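Local atomic coordinates of colicin-B (Escherichia coli, PDB entry 1RH1), a protein that kills Escherichia coli and close relatives by forming a channel that depolarises the cytoplasmic membrane and dissipates cellular energy. Residues 368-371 and 372-375; 382-386 and 387-391; 431-434 and 435-439. All blocks are in the same frame, centred on the assembly; numbering follows the deposited sequence.

In the fold
All three contacts lie in the pore-forming part of the chain, on the same side of its centre, and all pack on helix 479-495, which lies within a predicted transmembrane segment. Contact 1 sits within helix 366-376, contact 2 opens the next helix, 386-398, and contact 3 ends helix 420-435. The centres of contacts 1 and 2 are about 21 Å apart and those of 1 and 3 about 15 Å, without touching. Contacts 2 and 3 are neighbours, with centres about 11 Å apart: CD of Lys-389 packs 3.5 Å from O of Tyr-435. Phe-484 serves both, meeting Ile-384 from one and Tyr-435 from the other.

Contact 1: residues 368-371 and 372-375; sequences DAMS and SINK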
loop_
_atom_site.group_PDB
_atom_site.type_symbol
_atom_site.label_atom_id
_atom_site.label_comp_id
_atom_site.label_asym_id
_atom_site.label_seq_id
_atom_site.Cartn_x
_atom_site.Cartn_y
_atom_site.Cartn_z
ATOM N N ASP A 368 -31.228 -16.791 9.040
ATOM C CA ASP A 368 -31.390 -16.975 7.597
ATOM C C ASP A 368 -30.877 -18.304 7.103
ATOM O O ASP A 368 -31.529 -18.929 6.278
ATOM C CB ASP A 368 -30.659 -15.912 6.823
ATOM C CG ASP A 368 -31.263 -14.510 6.851
ATOM O OD1 ASP A 368 -30.773 -13.651 6.118
ATOM O OD2 ASP A 368 -32.213 -14.250 7.592
ATOM N N ALA A 369 -29.696 -18.731 7.581
ATOM C CA ALA A 369 -29.092 -20.033 7.258
ATOM C C ALA A 369 -29.944 -21.171 7.769
ATOM O O ALA A 369 -30.233 -22.101 7.025
ATOM C CB ALA A 369 -27.713 -20.250 7.894
ATOM N N MET A 370 -30.386 -21.098 9.025
ATOM C CA MET A 370 -31.243 -22.128 9.577
ATOM C C MET A 370 -32.612 -22.129 8.949
ATOM O O MET A 370 -33.308 -23.122 9.060
ATOM C CB MET A 370 -31.396 -21.959 11.072
ATOM C CG MET A 370 -30.187 -22.491 11.828
ATOM S SD MET A 370 -29.915 -24.256 11.648
ATOM C CE MET A 370 -31.470 -24.818 12.252
ATOM N N SER A 371 -33.060 -21.078 8.284
ATOM C CA SER A 371 -34.317 -21.240 7.586
ATOM C C SER A 371 -34.035 -22.029 6.299
ATOM O O SER A 371 -34.862 -22.839 5.858
ATOM C CB SER A 371 -34.935 -19.859 7.284
ATOM O OG SER A 371 -34.184 -18.983 6.446
ATOM N N SER A 372 -32.832 -21.846 5.723
ATOM C CA SER A 372 -32.466 -22.549 4.511
ATOM C C SER A 372 -32.265 -24.008 4.764
ATOM O O SER A 372 -32.924 -24.802 4.098
ATOM C CB SER A 372 -31.193 -22.046 3.906
ATOM O OG SER A 372 -31.516 -20.935 3.104
ATOM N N ILE A 373 -31.439 -24.411 5.738
ATOM C CA ILE A 373 -31.235 -25.844 5.877
ATOM C C ILE A 373 -32.505 -26.511 6.392
ATOM O O ILE A 373 -32.661 -27.691 6.119
ATOM C CB ILE A 373 -30.013 -26.204 6.811
ATOM C CG1 ILE A 373 -30.341 -26.029 8.217
ATOM C CG2 ILE A 373 -28.834 -25.315 6.552
ATOM C CD1 ILE A 373 -30.387 -27.464 8.746
ATOM N N ASN A 374 -33.432 -25.814 7.068
ATOM C CA ASN A 374 -34.701 -26.402 7.479
ATOM C C ASN A 374 -35.592 -26.741 6.294
ATOM O O ASN A 374 -36.446 -27.633 6.367
ATOM C CB ASN A 374 -35.521 -25.479 8.344
ATOM C CG ASN A 374 -35.067 -25.347 9.780
ATOM O OD1 ASN A 374 -35.307 -24.299 10.379
ATOM N ND2 ASN A 374 -34.431 -26.341 10.396
ATOM N N LYS A 375 -35.377 -25.957 5.225
ATOM C CA LYS A 375 -36.055 -26.097 3.947
ATOM C C LYS A 375 -35.520 -27.331 3.220
ATOM O O LYS A 375 -36.266 -28.054 2.555
ATOM C CB LYS A 375 -35.795 -24.820 3.147
ATOM C CG LYS A 375 -36.314 -24.774 1.718
ATOM C CD LYS A 375 -35.702 -23.630 0.900
ATOM C CE LYS A 375 -35.936 -22.208 1.416
ATOM N NZ LYS A 375 -35.804 -21.232 0.339
#
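Met-370 and Ile-373 touch along one flank of helix 366-376, sulfur SD of Met-370 lying 3.9 Å from CG1 of Ile-373. The two side chains cross obliquely. CB of Met-370 points away from the following turn, but bends at chi2 and chi3 (-63° and -58°) fold the thioether back, and its CE ends 3.8 Å from ND2 of Asn-374. The amide of Asn-374 as modelled is doubtful: its OD1 stands 2.7 Å from O of Met-370, and both are acceptors, so the oxygen and nitrogen of the amide may be interchanged.

On another side of the helix, the carbonyl of Asp-368 is gripped twice from the same face of its plane. OG of Ser-371 donates to Asp-368 O at 2.7 Å, and the backbone N of Ser-372 reaches the same oxygen at 3.2 Å. The chi1 of Ser-371, 62°, swings its hydroxyl back over the preceding turn to make that bond. In the backbone, Ile-373 N binds Ala-369 O at 2.9 Å in a straight helical bond, whereas the next two such bonds, from Asn-374 and Lys-375, are weak.

Farther out, OG of Ser-372 bonds to Asp-499, and NZ of Lys-375 forms salt bridges with Asp-499 and Asp-503. Met-370 and Ile-373 also meet Met-444 of helix 441-452. Buried Ala-369, Ser-372 and Ile-373 against Ala-495 of helix 479-495, with exposed Ser-371 and Asn-374 elsewhere on the helix, are the pattern of an amphipathic helix in the helical bundle of a pore-forming colicin.

Contact 2: residues 382-386 and 387-391; sequences LKINA and TDKEA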
loop_
_atom_site.group_PDB
_atom_site.type_symbol
_atom_site.label_atom_id
_atom_site.label_comp_id
_atom_site.label_asym_id
_atom_site.label_seq_id
_atom_site.Cartn_x
_atom_site.Cartn_y
_atom_site.Cartn_z
ATOM N N LEU A 382 -35.292 -36.620 0.874
ATOM C CA LEU A 382 -33.955 -36.451 1.462
ATOM C C LEU A 382 -33.939 -37.149 2.837
ATOM O O LEU A 382 -34.020 -36.514 3.906
ATOM C CB LEU A 382 -33.598 -34.960 1.656
ATOM C CG LEU A 382 -32.127 -34.444 1.639
ATOM C CD1 LEU A 382 -31.759 -33.847 2.974
ATOM C CD2 LEU A 382 -31.182 -35.562 1.288
ATOM N N LYS A 383 -33.825 -38.497 2.734
ATOM C CA LYS A 383 -33.822 -39.448 3.838
ATOM C C LYS A 383 -32.691 -40.475 3.799
ATOM O O LYS A 383 -32.181 -40.784 2.718
ATOM C CB LYS A 383 -35.153 -40.183 3.857
ATOM C CG LYS A 383 -36.353 -39.340 4.312
ATOM C CD LYS A 383 -37.584 -40.239 4.436
ATOM C CE LYS A 383 -38.779 -39.566 5.131
ATOM N NZ LYS A 383 -39.421 -38.528 4.338
ATOM N N ILE A 384 -32.270 -40.967 4.993
ATOM C CA ILE A 384 -31.261 -42.030 5.222
ATOM C C ILE A 384 -31.799 -43.213 6.047
ATOM O O ILE A 384 -32.560 -43.022 7.011
ATOM C CB ILE A 384 -29.954 -41.667 6.045
ATOM C CG1 ILE A 384 -30.251 -40.803 7.261
ATOM C CG2 ILE A 384 -28.945 -41.094 5.118
ATOM C CD1 ILE A 384 -30.829 -39.382 7.180
ATOM N N ASN A 385 -31.416 -44.463 5.730
ATOM C CA ASN A 385 -31.781 -45.562 6.623
ATOM C C ASN A 385 -30.721 -45.756 7.708
ATOM O O ASN A 385 -29.540 -45.491 7.504
ATOM C CB ASN A 385 -31.959 -46.873 5.847
ATOM C CG ASN A 385 -30.762 -47.354 5.051
ATOM O OD1 ASN A 385 -30.316 -48.492 5.179
ATOM N ND2 ASN A 385 -30.245 -46.475 4.202
ATOM N N ALA A 386 -31.160 -46.248 8.873
ATOM C CA ALA A 386 -30.373 -46.447 10.097
ATOM C C ALA A 386 -28.978 -47.053 10.025
ATOM O O ALA A 386 -28.126 -46.873 10.900
ATOM C CB ALA A 386 -31.169 -47.301 11.062
ATOM N N THR A 387 -28.775 -47.756 8.919
ATOM C CA THR A 387 -27.535 -48.431 8.623
ATOM C C THR A 387 -26.602 -47.421 7.968
ATOM O O THR A 387 -25.417 -47.371 8.301
ATOM C CB THR A 387 -27.867 -49.618 7.709
ATOM O OG1 THR A 387 -29.016 -50.248 8.264
ATOM C CG2 THR A 387 -26.774 -50.665 7.660
ATOM N N ASP A 388 -27.119 -46.603 7.041
ATOM C CA ASP A 388 -26.334 -45.535 6.444
ATOM C C ASP A 388 -26.075 -44.406 7.427
ATOM O O ASP A 388 -24.968 -43.873 7.441
ATOM C CB ASP A 388 -27.045 -44.946 5.248
ATOM C CG ASP A 388 -27.203 -45.871 4.056
ATOM O OD1 ASP A 388 -26.578 -46.936 4.034
ATOM O OD2 ASP A 388 -27.954 -45.499 3.142
ATOM N N LYS A 389 -27.054 -44.029 8.255
ATOM C CA LYS A 389 -26.897 -42.997 9.257
ATOM C C LYS A 389 -25.769 -43.430 10.163
ATOM O O LYS A 389 -24.810 -42.679 10.336
ATOM C CB LYS A 389 -28.181 -42.866 10.044
ATOM C CG LYS A 389 -28.367 -41.684 10.989
ATOM C CD LYS A 389 -29.789 -41.775 11.586
ATOM C CE LYS A 389 -30.928 -41.324 10.642
ATOM N NZ LYS A 389 -32.123 -42.168 10.709
ATOM N N GLU A 390 -25.815 -44.691 10.625
ATOM C CA GLU A 390 -24.786 -45.242 11.491
ATOM C C GLU A 390 -23.382 -45.166 10.898
ATOM O O GLU A 390 -22.412 -44.918 11.608
ATOM C CB GLU A 390 -25.133 -46.679 11.806
ATOM C CG GLU A 390 -24.237 -47.318 12.872
ATOM C CD GLU A 390 -24.428 -46.831 14.319
ATOM O OE1 GLU A 390 -25.316 -47.375 14.989
ATOM O OE2 GLU A 390 -23.691 -45.942 14.787
ATOM N N ALA A 391 -23.258 -45.319 9.578
ATOM C CA ALA A 391 -21.988 -45.238 8.886
ATOM C C ALA A 391 -21.437 -43.829 8.876
ATOM O O ALA A 391 -20.225 -43.686 9.003
ATOM C CB ALA A 391 -22.131 -45.679 7.449
#
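A chi1 of 58° sets CG of Asn-385 between its own backbone N and carbonyl carbon, while Asp-388 holds its CG beside its backbone N; the amide and carboxylate thus meet across the first turn of helix 386-398, steeply turned against each other, their planes 73° apart. ND2 of Asn-385 reaches OD2 of Asp-388 at 2.7 Å, but the bond is weak because it is bent, with an angle of 125° at the hydrogen. Asn-385 is the N-cap residue, yet its side chain caps no backbone N-H. Its carbonyl does the helical work: Asn-385 O accepts from Lys-389 N at 3.0 Å, and Glu-390 N then binds Ala-386 O at 3.2 Å.

Nearby, the aliphatic part of Lys-389 crosses Ile-384 at about a right angle, CG1 of Ile-384 resting 3.5 Å from CE of Lys-389, whose chain bends at chi3 and chi4. Ile-384 also packs on Phe-484 and Asp-388 on Val-481, which seats the helix start against helix 479-495. A carboxylate in the first turn of a helix, next to an amide donor, would probably be favoured in its charged form by the helix's amino end.

Contact 3: residues 431-434 and 435-439; sequences SIEG and YQTGN
Tyr-435 packs back on Ser-431 one turn earlier, its CD2 only 3.0 Å from O of Ser-431, and this is the crowded part of the end of helix 420-435. The same oxygen accepts the backbone N-H of Tyr-435 at 3.2 Å (N to O), and the ring packed against it lies oblique to it. Beyond that, the side chain touches Ile-392 of helix 386-398 and Phe-484, Val-485 and Val-488 of helix 479-495, and the ring stacks edge-to-face with Trp-440. Alongside, Gln-436 N binds Ile-432 O at 2.8 Å, and CG2 of Ile-432 lies 3.9 Å from CG of Gln-436, the two side chains running side by side in the same direction.

A glycine with positive phi just past the last helical residue is a familiar C-terminal ending of a helix, and Gly-438 (phi 78°) fills that place; Gly-434, phi 105°, already bends the backbone away from helical geometry before it. Gly-438 N gives Gly-434 O only a weak bond.

On the solvent side, where Gln-436, Thr-437, Gly-438 and Asn-439 are exposed, OG1 of Thr-437 makes the link. A chi1 of 66° holds it between its backbone N and carbonyl carbon, where it accepts Gly-434 N at 3.2 Å and, weakly, Asn-439 N at 3.4 Å, so that one threonine hydroxyl bridges the turn. CG of Glu-433, on a chain extended beyond CG, packs 3.3 Å from that same OG1. Asn-439 sends its OD1 onward to Gly-441 N, at the start of helix 441-452.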
loop_
_atom_site.group_PDB
_atom_site.type_symbol
_atom_site.label_atom_id
_atom_site.label_comp_id
_atom_site.label_asym_id
_atom_site.label_seq_id
_atom_site.Cartn_x
_atom_site.Cartn_y
_atom_site.Cartn_z
ATOM N N SER A 431 -21.730 -32.411 13.859
ATOM C CA SER A 431 -22.259 -33.005 12.646
ATOM C C SER A 431 -22.848 -34.339 13.064
ATOM O O SER A 431 -23.875 -34.742 12.530
ATOM C CB SER A 431 -21.168 -33.239 11.614
ATOM O OG SER A 431 -20.712 -32.025 11.024
ATOM N N ILE A 432 -22.258 -35.013 14.066
ATOM C CA ILE A 432 -22.752 -36.289 14.560
ATOM C C ILE A 432 -24.157 -36.092 15.055
ATOM O O ILE A 432 -25.041 -36.779 14.558
ATOM C CB ILE A 432 -21.854 -36.813 15.665
ATOM C CG1 ILE A 432 -20.520 -37.226 15.088
ATOM C CG2 ILE A 432 -22.494 -38.018 16.300
ATOM C CD1 ILE A 432 -19.436 -37.719 16.061
ATOM N N GLU A 433 -24.383 -35.150 15.974
ATOM C CA GLU A 433 -25.747 -34.733 16.325
ATOM C C GLU A 433 -26.290 -34.073 15.070
ATOM O O GLU A 433 -25.540 -33.399 14.363
ATOM C CB GLU A 433 -25.657 -33.759 17.447
ATOM C CG GLU A 433 -26.924 -33.087 17.911
ATOM C CD GLU A 433 -26.702 -32.195 19.140
ATOM O OE1 GLU A 433 -25.588 -31.674 19.357
ATOM O OE2 GLU A 433 -27.673 -32.035 19.892
ATOM N N GLY A 434 -27.542 -34.214 14.699
ATOM C CA GLY A 434 -27.885 -33.683 13.396
ATOM C C GLY A 434 -27.998 -34.916 12.543
ATOM O O GLY A 434 -29.070 -35.124 11.976
ATOM N N TYR A 435 -26.955 -35.761 12.408
ATOM C CA TYR A 435 -27.171 -37.025 11.720
ATOM C C TYR A 435 -27.919 -37.874 12.729
ATOM O O TYR A 435 -28.910 -38.488 12.370
ATOM C CB TYR A 435 -25.846 -37.714 11.293
ATOM C CG TYR A 435 -25.171 -37.076 10.069
ATOM C CD1 TYR A 435 -25.823 -36.967 8.831
ATOM C CD2 TYR A 435 -23.888 -36.559 10.196
ATOM C CE1 TYR A 435 -25.205 -36.343 7.739
ATOM C CE2 TYR A 435 -23.263 -35.937 9.120
ATOM C CZ TYR A 435 -23.920 -35.828 7.894
ATOM O OH TYR A 435 -23.264 -35.194 6.845
ATOM N N GLN A 436 -27.552 -37.825 14.011
ATOM C CA GLN A 436 -28.198 -38.562 15.087
ATOM C C GLN A 436 -29.569 -38.041 15.492
ATOM O O GLN A 436 -30.491 -38.842 15.710
ATOM C CB GLN A 436 -27.340 -38.531 16.304
ATOM C CG GLN A 436 -26.107 -39.364 16.170
ATOM C CD GLN A 436 -26.265 -40.761 16.747
ATOM O OE1 GLN A 436 -27.229 -41.505 16.514
ATOM N NE2 GLN A 436 -25.247 -41.101 17.539
ATOM N N THR A 437 -29.696 -36.700 15.619
ATOM C CA THR A 437 -30.956 -36.084 16.046
ATOM C C THR A 437 -31.683 -35.236 14.997
ATOM O O THR A 437 -32.863 -34.937 15.155
ATOM C CB THR A 437 -30.716 -35.218 17.323
ATOM O OG1 THR A 437 -29.877 -34.153 16.927
ATOM C CG2 THR A 437 -30.028 -35.957 18.470
ATOM N N GLY A 438 -31.083 -34.839 13.883
ATOM C CA GLY A 438 -31.779 -34.019 12.902
ATOM C C GLY A 438 -31.830 -32.568 13.353
ATOM O O GLY A 438 -32.661 -31.790 12.860
ATOM N N ASN A 439 -30.937 -32.230 14.307
ATOM C CA ASN A 439 -30.799 -30.894 14.841
ATOM C C ASN A 439 -29.471 -30.305 14.415
ATOM O O ASN A 439 -28.424 -30.515 15.038
ATOM C CB ASN A 439 -30.894 -30.962 16.351
ATOM C CG ASN A 439 -30.914 -29.632 17.094
ATOM O OD1 ASN A 439 -30.360 -28.634 16.656
ATOM N ND2 ASN A 439 -31.536 -29.564 18.263
#